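Local atomic coordinates of peptide amidase (Stenotrophomonas maltophilia, PDB entry 1M22), a protein that probably hydrolyses amide bonds as a member of the amidase signature family, with a nucleophilic serine at its active site. Residues W318-E322 with S437-V441; P416-V420 with F431-Y436; Y444-V449 with L461-A467. One frame throughout, in Å; residues are numbered along the deposited sequence.

Contact 1: W318-E322 with S437-V441; sequences WAEAE and SAAAV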
loop_
_atom_site.group_PDB
_atom_site.type_symbol
_atom_site.label_atom_id
_atom_site.label_comp_id
_atom_site.label_asym_id
_atom_site.label_seq_id
_atom_site.Cartn_x
_atom_site.Cartn_y
_atom_site.Cartn_z
ATOM N N TRP A 318 15.246 2.616 -16.251
ATOM C CA TRP A 318 15.843 2.313 -14.954
ATOM C C TRP A 318 15.697 0.857 -14.515
ATOM O O TRP A 318 16.168 0.487 -13.446
ATOM C CB TRP A 318 15.201 3.209 -13.897
ATOM C CG TRP A 318 13.708 3.056 -13.860
ATOM C CD1 TRP A 318 12.998 2.014 -13.325
ATOM C CD2 TRP A 318 12.745 3.941 -14.438
ATOM N NE1 TRP A 318 11.652 2.201 -13.537
ATOM C CE2 TRP A 318 11.469 3.375 -14.219
ATOM C CE3 TRP A 318 12.835 5.162 -15.123
ATOM C CZ2 TRP A 318 10.292 3.987 -14.661
ATOM C CZ3 TRP A 318 11.663 5.771 -15.561
ATOM C CH2 TRP A 318 10.409 5.182 -15.328
ATOM N N ALA A 319 15.046 0.037 -15.334
ATOM C CA ALA A 319 14.814 -1.365 -14.992
ATOM C C ALA A 319 16.028 -2.131 -14.463
ATOM O O ALA A 319 15.973 -2.724 -13.385
ATOM C CB ALA A 319 14.226 -2.099 -16.192
ATOM N N GLU A 320 17.120 -2.126 -15.222
ATOM C CA GLU A 320 18.329 -2.841 -14.823
ATOM C C GLU A 320 18.953 -2.289 -13.544
ATOM O O GLU A 320 19.342 -3.048 -12.655
ATOM C CB GLU A 320 19.349 -2.803 -15.964
ATOM C CG GLU A 320 20.647 -3.530 -15.669
ATOM C CD GLU A 320 21.527 -3.667 -16.896
ATOM O OE1 GLU A 320 21.863 -2.633 -17.513
ATOM O OE2 GLU A 320 21.884 -4.811 -17.243
ATOM N N ALA A 321 19.049 -0.966 -13.455
ATOM C CA ALA A 321 19.624 -0.326 -12.279
ATOM C C ALA A 321 18.784 -0.628 -11.041
ATOM O O ALA A 321 19.323 -0.858 -9.956
ATOM C CB ALA A 321 19.717 1.183 -12.495
ATOM N N GLU A 322 17.465 -0.625 -11.206
ATOM C CA GLU A 322 16.571 -0.905 -10.088
ATOM C C GLU A 322 16.767 -2.331 -9.584
ATOM O O GLU A 322 16.844 -2.566 -8.383
ATOM C CB GLU A 322 15.109 -0.697 -10.499
ATOM C CG GLU A 322 14.125 -1.056 -9.395
ATOM C CD GLU A 322 12.678 -0.951 -9.823
ATOM O OE1 GLU A 322 12.410 -0.885 -11.044
ATOM O OE2 GLU A 322 11.805 -0.949 -8.927
ATOM N N SER A 437 5.932 2.467 -11.777
ATOM C CA SER A 437 7.311 2.182 -11.405
ATOM C C SER A 437 8.131 3.466 -11.309
ATOM O O SER A 437 9.062 3.557 -10.510
ATOM C CB SER A 437 7.957 1.241 -12.423
ATOM O OG SER A 437 9.306 0.966 -12.074
ATOM N N ALA A 438 7.787 4.458 -12.124
ATOM C CA ALA A 438 8.511 5.723 -12.110
ATOM C C ALA A 438 8.461 6.361 -10.724
ATOM O O ALA A 438 9.481 6.793 -10.192
ATOM C CB ALA A 438 7.929 6.677 -13.149
ATOM N N ALA A 439 7.271 6.422 -10.134
ATOM C CA ALA A 439 7.139 7.015 -8.810
ATOM C C ALA A 439 7.864 6.178 -7.760
ATOM O O ALA A 439 8.527 6.714 -6.872
ATOM C CB ALA A 439 5.664 7.160 -8.444
ATOM N N ALA A 440 7.743 4.861 -7.862
ATOM C CA ALA A 440 8.401 3.981 -6.907
ATOM C C ALA A 440 9.922 4.144 -6.928
ATOM O O ALA A 440 10.557 4.274 -5.882
ATOM C CB ALA A 440 8.023 2.526 -7.191
ATOM N N VAL A 441 10.500 4.146 -8.123
ATOM C CA VAL A 441 11.946 4.266 -8.261
ATOM C C VAL A 441 12.456 5.668 -7.921
ATOM O O VAL A 441 13.544 5.824 -7.367
ATOM C CB VAL A 441 12.371 3.849 -9.686
ATOM C CG1 VAL A 441 13.867 4.043 -9.881
ATOM C CG2 VAL A 441 11.995 2.384 -9.911
HETATM O O HOH W 1 10.909 -1.162 -13.310
#
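W318 lays its indole against V441 and A438 of the short helix 436-442, at the point where helix 319-340 begins; the two meet in the helical layers that cover the central mixed sheet of this amidase signature fold. V441 covers one face of the ring: its CB stands 4.3 Å from the centroid of the W318 five-membered ring, a CH-pi contact close to the ring normal, while its CG2 touches W318 CD1. The six-membered part of the indole reaches past V441 to A438, whose CB is 3.6 Å from W318 CH2. A residue as small as alanine suits this place, because the ring also comes to 3.6 Å between W318 CZ2 and A438 CA, close to the helix backbone itself.

The indole N-H, buried here, finds an acceptor: W318 NE1 donates to S437 OG over 3.0 Å, the hydroxyl tilted 16° from the ring plane, and S437 OG is also hydrogen-bonded to D187 OD2. E322 lies one helical turn beyond W318. With CG anti to the backbone N (chi1 176°) and the chain extended, its carboxylate arrives beside V441, where E322 CD lies 3.4 Å from V441 CG2. That methyl therefore fills the angle between indole and carboxylate. E322 OE2 takes a hydrogen bond from Q221 NE2, although D187 OD2, a like charge, lies close to the same oxygen. The other oxygen is served by a water that bridges the segments, donating to E322 OE1 at 2.7 Å and to S437 OG at 2.9 Å.

Contact 2: P416-V420 with F431-Y436; sequences PTTGV and FPGESY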
loop_
_atom_site.group_PDB
_atom_site.type_symbol
_atom_site.label_atom_id
_atom_site.label_comp_id
_atom_site.label_asym_id
_atom_site.label_seq_id
_atom_site.Cartn_x
_atom_site.Cartn_y
_atom_site.Cartn_z
ATOM N N PRO A 416 -3.885 4.850 -16.449
ATOM C CA PRO A 416 -4.592 3.745 -15.798
ATOM C C PRO A 416 -3.495 3.132 -14.924
ATOM O O PRO A 416 -2.332 3.102 -15.330
ATOM C CB PRO A 416 -4.953 2.827 -16.962
ATOM C CG PRO A 416 -5.041 3.760 -18.133
ATOM C CD PRO A 416 -3.870 4.689 -17.912
ATOM N N THR A 417 -3.840 2.655 -13.735
ATOM C CA THR A 417 -2.834 2.079 -12.850
ATOM C C THR A 417 -2.243 0.780 -13.392
ATOM O O THR A 417 -1.024 0.595 -13.416
ATOM C CB THR A 417 -3.433 1.829 -11.458
ATOM O OG1 THR A 417 -4.010 3.051 -10.981
ATOM C CG2 THR A 417 -2.361 1.358 -10.479
ATOM N N THR A 418 -3.120 -0.113 -13.831
ATOM C CA THR A 418 -2.705 -1.402 -14.364
ATOM C C THR A 418 -3.911 -2.022 -15.066
ATOM O O THR A 418 -4.909 -1.341 -15.298
ATOM C CB THR A 418 -2.203 -2.327 -13.219
ATOM O OG1 THR A 418 -1.711 -3.555 -13.768
ATOM C CG2 THR A 418 -3.326 -2.625 -12.224
ATOM N N GLY A 419 -3.812 -3.299 -15.424
ATOM C CA GLY A 419 -4.926 -3.972 -16.072
ATOM C C GLY A 419 -5.831 -4.562 -15.008
ATOM O O GLY A 419 -5.817 -4.109 -13.862
ATOM N N VAL A 420 -6.622 -5.569 -15.366
ATOM C CA VAL A 420 -7.518 -6.188 -14.395
ATOM C C VAL A 420 -6.952 -7.484 -13.836
ATOM O O VAL A 420 -5.982 -8.035 -14.358
ATOM C CB VAL A 420 -8.903 -6.484 -15.005
ATOM C CG1 VAL A 420 -9.559 -5.187 -15.442
ATOM C CG2 VAL A 420 -8.766 -7.445 -16.176
ATOM N N PHE A 431 1.321 -6.627 -17.407
ATOM C CA PHE A 431 0.594 -5.775 -18.344
ATOM C C PHE A 431 1.490 -4.657 -18.869
ATOM O O PHE A 431 1.862 -3.750 -18.126
ATOM C CB PHE A 431 -0.628 -5.173 -17.648
ATOM C CG PHE A 431 -1.611 -6.197 -17.152
ATOM C CD1 PHE A 431 -2.309 -5.989 -15.968
ATOM C CD2 PHE A 431 -1.850 -7.362 -17.874
ATOM C CE1 PHE A 431 -3.231 -6.926 -15.507
ATOM C CE2 PHE A 431 -2.771 -8.306 -17.423
ATOM C CZ PHE A 431 -3.463 -8.087 -16.236
ATOM N N PRO A 432 1.850 -4.711 -20.161
ATOM C CA PRO A 432 2.710 -3.699 -20.785
ATOM C C PRO A 432 2.129 -2.287 -20.736
ATOM O O PRO A 432 0.937 -2.087 -20.963
ATOM C CB PRO A 432 2.849 -4.205 -22.220
ATOM C CG PRO A 432 2.738 -5.689 -22.065
ATOM C CD PRO A 432 1.586 -5.815 -21.099
ATOM N N GLY A 433 2.979 -1.311 -20.432
ATOM C CA GLY A 433 2.522 0.066 -20.390
ATOM C C GLY A 433 2.270 0.682 -19.026
ATOM O O GLY A 433 1.799 1.815 -18.954
ATOM N N GLU A 434 2.565 -0.039 -17.947
ATOM C CA GLU A 434 2.353 0.513 -16.608
ATOM C C GLU A 434 3.339 1.650 -16.368
ATOM O O GLU A 434 4.444 1.643 -16.913
ATOM C CB GLU A 434 2.533 -0.571 -15.543
ATOM C CG GLU A 434 1.580 -1.745 -15.695
ATOM C CD GLU A 434 1.846 -2.844 -14.684
ATOM O OE1 GLU A 434 3.008 -3.291 -14.589
ATOM O OE2 GLU A 434 0.897 -3.264 -13.990
ATOM N N SER A 435 2.944 2.619 -15.545
ATOM C CA SER A 435 3.788 3.775 -15.259
ATOM C C SER A 435 4.138 4.000 -13.789
ATOM O O SER A 435 5.008 4.821 -13.486
ATOM C CB SER A 435 3.117 5.045 -15.793
ATOM O OG SER A 435 2.942 4.993 -17.200
ATOM N N TYR A 436 3.481 3.283 -12.877
ATOM C CA TYR A 436 3.732 3.473 -11.448
ATOM C C TYR A 436 5.165 3.210 -10.989
ATOM O O TYR A 436 5.573 3.683 -9.927
ATOM C CB TYR A 436 2.755 2.631 -10.614
ATOM C CG TYR A 436 2.825 1.143 -10.868
ATOM C CD1 TYR A 436 3.905 0.384 -10.414
ATOM C CD2 TYR A 436 1.813 0.493 -11.574
ATOM C CE1 TYR A 436 3.975 -0.986 -10.661
ATOM C CE2 TYR A 436 1.875 -0.874 -11.825
ATOM C CZ TYR A 436 2.957 -1.606 -11.368
ATOM O OH TYR A 436 3.028 -2.955 -11.630
HETATM O O HOH W 2 0.326 2.622 -14.562
#
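The F431 ring meets the segment 416-420 through its rim: T418 OG1 lies in the ring plane at the edge, 3.3 Å from F431 CD1, and V420 O stands near the plane, 3.1 Å from F431 CZ. The backbone of G419 approaches the same ring obliquely, with G419 N 3.1 Å from F431 CD1. Glycine suits this position because a CB would point into the ring. Y286 packs edge-to-face with F431 and bonds through its hydroxyl to V420 N. The second flat group, the Y436 ring, has T417 O in plane at its edge, 3.4 Å from Y436 CD2. Its CG sits between the backbone N and the carbonyl carbon (chi1 60°), which brings the CD2 edge of the ring to that oxygen. The Y436 side chain lies about 8 Å from that of the nucleophile S189.

Apart from P416, which ends strand 412-416, the first segment runs in the long loop that leads to helix 436-442, as does the turn of the second. F431 to E434 form a type II beta turn, and G433 occupies the position whose positive phi (102°) favours glycine, since a CB there would press on the preceding carbonyl oxygen. The turn delivers E434 alongside T418, the two side chains pointing the same way. T418 OG1 donates to E434 OE2 over 2.6 Å; the oxygen accepts with its anti lone pair. Farther along, a water donates to P416 O and T417 O and accepts from S435 N at 2.8 Å, joining backbones that do not bond directly.

The chemistry is that of a loop closed by a hydroxyl-carboxylate bond and a shared water, with aromatic edges turned to backbone and hydroxyl oxygens, whose partial negative charge probably suits the positive ring rim.

Contact 3: Y444-V449 with L461-A467; sequences YPSLTV and LLFMGTA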
loop_
_atom_site.group_PDB
_atom_site.type_symbol
_atom_site.label_atom_id
_atom_site.label_comp_id
_atom_site.label_asym_id
_atom_site.label_seq_id
_atom_site.Cartn_x
_atom_site.Cartn_y
_atom_site.Cartn_z
ATOM N N TYR A 444 8.960 9.110 -5.332
ATOM C CA TYR A 444 7.936 10.153 -5.412
ATOM C C TYR A 444 6.550 9.606 -5.083
ATOM O O TYR A 444 6.305 8.408 -5.192
ATOM C CB TYR A 444 7.920 10.759 -6.815
ATOM C CG TYR A 444 9.124 11.606 -7.173
ATOM C CD1 TYR A 444 10.184 11.789 -6.278
ATOM C CD2 TYR A 444 9.201 12.228 -8.415
ATOM C CE1 TYR A 444 11.291 12.578 -6.625
ATOM C CE2 TYR A 444 10.298 13.012 -8.768
ATOM C CZ TYR A 444 11.333 13.181 -7.870
ATOM O OH TYR A 444 12.407 13.969 -8.224
ATOM N N PRO A 445 5.612 10.487 -4.709
ATOM C CA PRO A 445 4.260 10.038 -4.369
ATOM C C PRO A 445 3.374 9.618 -5.539
ATOM O O PRO A 445 3.437 10.185 -6.632
ATOM C CB PRO A 445 3.686 11.234 -3.615
ATOM C CG PRO A 445 4.301 12.397 -4.354
ATOM C CD PRO A 445 5.747 11.948 -4.530
ATOM N N SER A 446 2.555 8.604 -5.287
ATOM C CA SER A 446 1.607 8.102 -6.271
ATOM C C SER A 446 0.326 7.753 -5.521
ATOM O O SER A 446 0.362 7.433 -4.333
ATOM C CB SER A 446 2.167 6.885 -7.013
ATOM O OG SER A 446 2.445 5.813 -6.139
ATOM N N LEU A 447 -0.803 7.818 -6.216
ATOM C CA LEU A 447 -2.096 7.577 -5.591
ATOM C C LEU A 447 -3.072 7.059 -6.633
ATOM O O LEU A 447 -3.242 7.678 -7.686
ATOM C CB LEU A 447 -2.597 8.908 -5.014
ATOM C CG LEU A 447 -3.780 9.041 -4.050
ATOM C CD1 LEU A 447 -3.883 10.493 -3.591
ATOM C CD2 LEU A 447 -5.064 8.607 -4.726
ATOM N N THR A 448 -3.709 5.925 -6.353
ATOM C CA THR A 448 -4.680 5.372 -7.286
ATOM C C THR A 448 -6.093 5.511 -6.724
ATOM O O THR A 448 -6.317 5.316 -5.531
ATOM C CB THR A 448 -4.378 3.878 -7.611
ATOM O OG1 THR A 448 -5.327 3.401 -8.576
ATOM C CG2 THR A 448 -4.452 3.017 -6.361
ATOM N N VAL A 449 -7.027 5.871 -7.599
ATOM C CA VAL A 449 -8.438 6.044 -7.250
ATOM C C VAL A 449 -9.283 5.207 -8.208
ATOM O O VAL A 449 -9.034 5.193 -9.410
ATOM C CB VAL A 449 -8.886 7.524 -7.395
ATOM C CG1 VAL A 449 -10.349 7.674 -6.985
ATOM C CG2 VAL A 449 -7.997 8.425 -6.562
ATOM N N LEU A 461 -7.362 4.791 -11.565
ATOM C CA LEU A 461 -6.716 5.936 -12.196
ATOM C C LEU A 461 -5.552 6.330 -11.287
ATOM O O LEU A 461 -5.741 6.639 -10.099
ATOM C CB LEU A 461 -7.693 7.107 -12.324
ATOM C CG LEU A 461 -7.122 8.378 -12.957
ATOM C CD1 LEU A 461 -6.733 8.107 -14.404
ATOM C CD2 LEU A 461 -8.159 9.486 -12.879
ATOM N N LEU A 462 -4.350 6.309 -11.848
ATOM C CA LEU A 462 -3.137 6.632 -11.109
ATOM C C LEU A 462 -2.732 8.092 -11.237
ATOM O O LEU A 462 -2.777 8.662 -12.329
ATOM C CB LEU A 462 -1.985 5.766 -11.619
ATOM C CG LEU A 462 -0.615 5.977 -10.977
ATOM C CD1 LEU A 462 -0.600 5.362 -9.594
ATOM C CD2 LEU A 462 0.456 5.340 -11.851
ATOM N N PHE A 463 -2.350 8.686 -10.110
ATOM C CA PHE A 463 -1.863 10.064 -10.060
ATOM C C PHE A 463 -0.428 10.006 -9.534
ATOM O O PHE A 463 -0.156 9.331 -8.538
ATOM C CB PHE A 463 -2.666 10.936 -9.084
ATOM C CG PHE A 463 -4.076 11.231 -9.515
ATOM C CD1 PHE A 463 -5.064 10.260 -9.417
ATOM C CD2 PHE A 463 -4.426 12.498 -9.980
ATOM C CE1 PHE A 463 -6.385 10.544 -9.770
ATOM C CE2 PHE A 463 -5.742 12.792 -10.336
ATOM C CZ PHE A 463 -6.723 11.811 -10.230
ATOM N N MET A 464 0.489 10.702 -10.199
ATOM C CA MET A 464 1.885 10.754 -9.757
ATOM C C MET A 464 2.346 12.207 -9.747
ATOM O O MET A 464 1.958 12.995 -10.611
ATOM C CB MET A 464 2.803 9.943 -10.680
ATOM C CG MET A 464 2.556 8.436 -10.675
ATOM S SD MET A 464 3.851 7.503 -11.544
ATOM C CE MET A 464 3.552 8.012 -13.235
ATOM N N GLY A 465 3.167 12.555 -8.762
ATOM C CA GLY A 465 3.674 13.913 -8.662
ATOM C C GLY A 465 5.123 13.918 -8.224
ATOM O O GLY A 465 5.718 12.861 -8.013
ATOM N N THR A 466 5.705 15.105 -8.080
ATOM C CA THR A 466 7.092 15.188 -7.652
ATOM C C THR A 466 7.174 15.018 -6.133
ATOM O O THR A 466 6.155 14.956 -5.444
ATOM C CB THR A 466 7.733 16.531 -8.080
ATOM O OG1 THR A 466 9.151 16.461 -7.888
ATOM C CG2 THR A 466 7.169 17.687 -7.266
ATOM N N ALA A 467 8.392 14.934 -5.611
ATOM C CA ALA A 467 8.585 14.756 -4.182
ATOM C C ALA A 467 7.800 15.753 -3.334
ATOM O O ALA A 467 7.742 16.945 -3.646
ATOM C CB ALA A 467 10.073 14.849 -3.843
#
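Y444 lays one face of its ring over the backbone of T466 and A467, with A467 N above the ring centre and T466 C nearer the rim. CG anti to the carbonyl carbon (chi1 -70°) swings the ring across the extended chain leaving the open end of the beta hairpin 446-454/457-464, part of the central mixed sheet of the amidase fold. The short methyl of A467 lies at the CE1 side, CB being 3.8 Å from Y444 CE1, and lets the backbone N come over the ring. The phenol OH and T466 OG1 both bond to the carboxylate of D402, tying them together.

Beyond the ring the strands run antiparallel. L447 and F463 form a hydrogen-bonded pair, with L447 N to F463 O and F463 N to L447 O both 2.8 Å. V449 and L461 form the next such pair. L447, V449, L461 and F463 share one face, which A477 of helix 470-484 meets at L447 and V449; aliphatic and aromatic residues suit that interface. V449 CG2 touches F463 CE1 at 4.2 Å. On the opposite face lie the non-hydrogen-bonded pairs S446-M464 and T448-L462. The slim S446 and T448 pack on V191 of helix 191-196, while L462 meets T417 and M464 meets S435. T448 OG1 bonds to T417 OG1.

P445 cannot donate a backbone N-H, yet its carbonyl extends the ladder past the strand end: G465 N reaches P445 O over 3.2 Å, the donor nitrogen standing 20° out of the plane of that carbonyl. G465 O, 3.3 Å from Y444 CB, is buried without a polar partner.

How the contacts relate
Followed from the N terminus, the chain first meets W318-E322, at the start of helix 319-340, and returns to it only 115 residues later with S437-V441, so contact 1 closes a long and largely helical loop. Contact 2 lies wholly within that loop: leaving strand 412-416, the chain folds back on itself over some ten residues and then runs straight into helix 436-442. Contact 3 follows in series, closing the short loop of the hairpin of strands 446-454 and 457-464. It touches both others: A439 O probably bonds to Y444 N, and A439 CB and S435 O pack on M464 SD. Together the three join helices 319-340 and 436-442, the connecting loop and the central sheet.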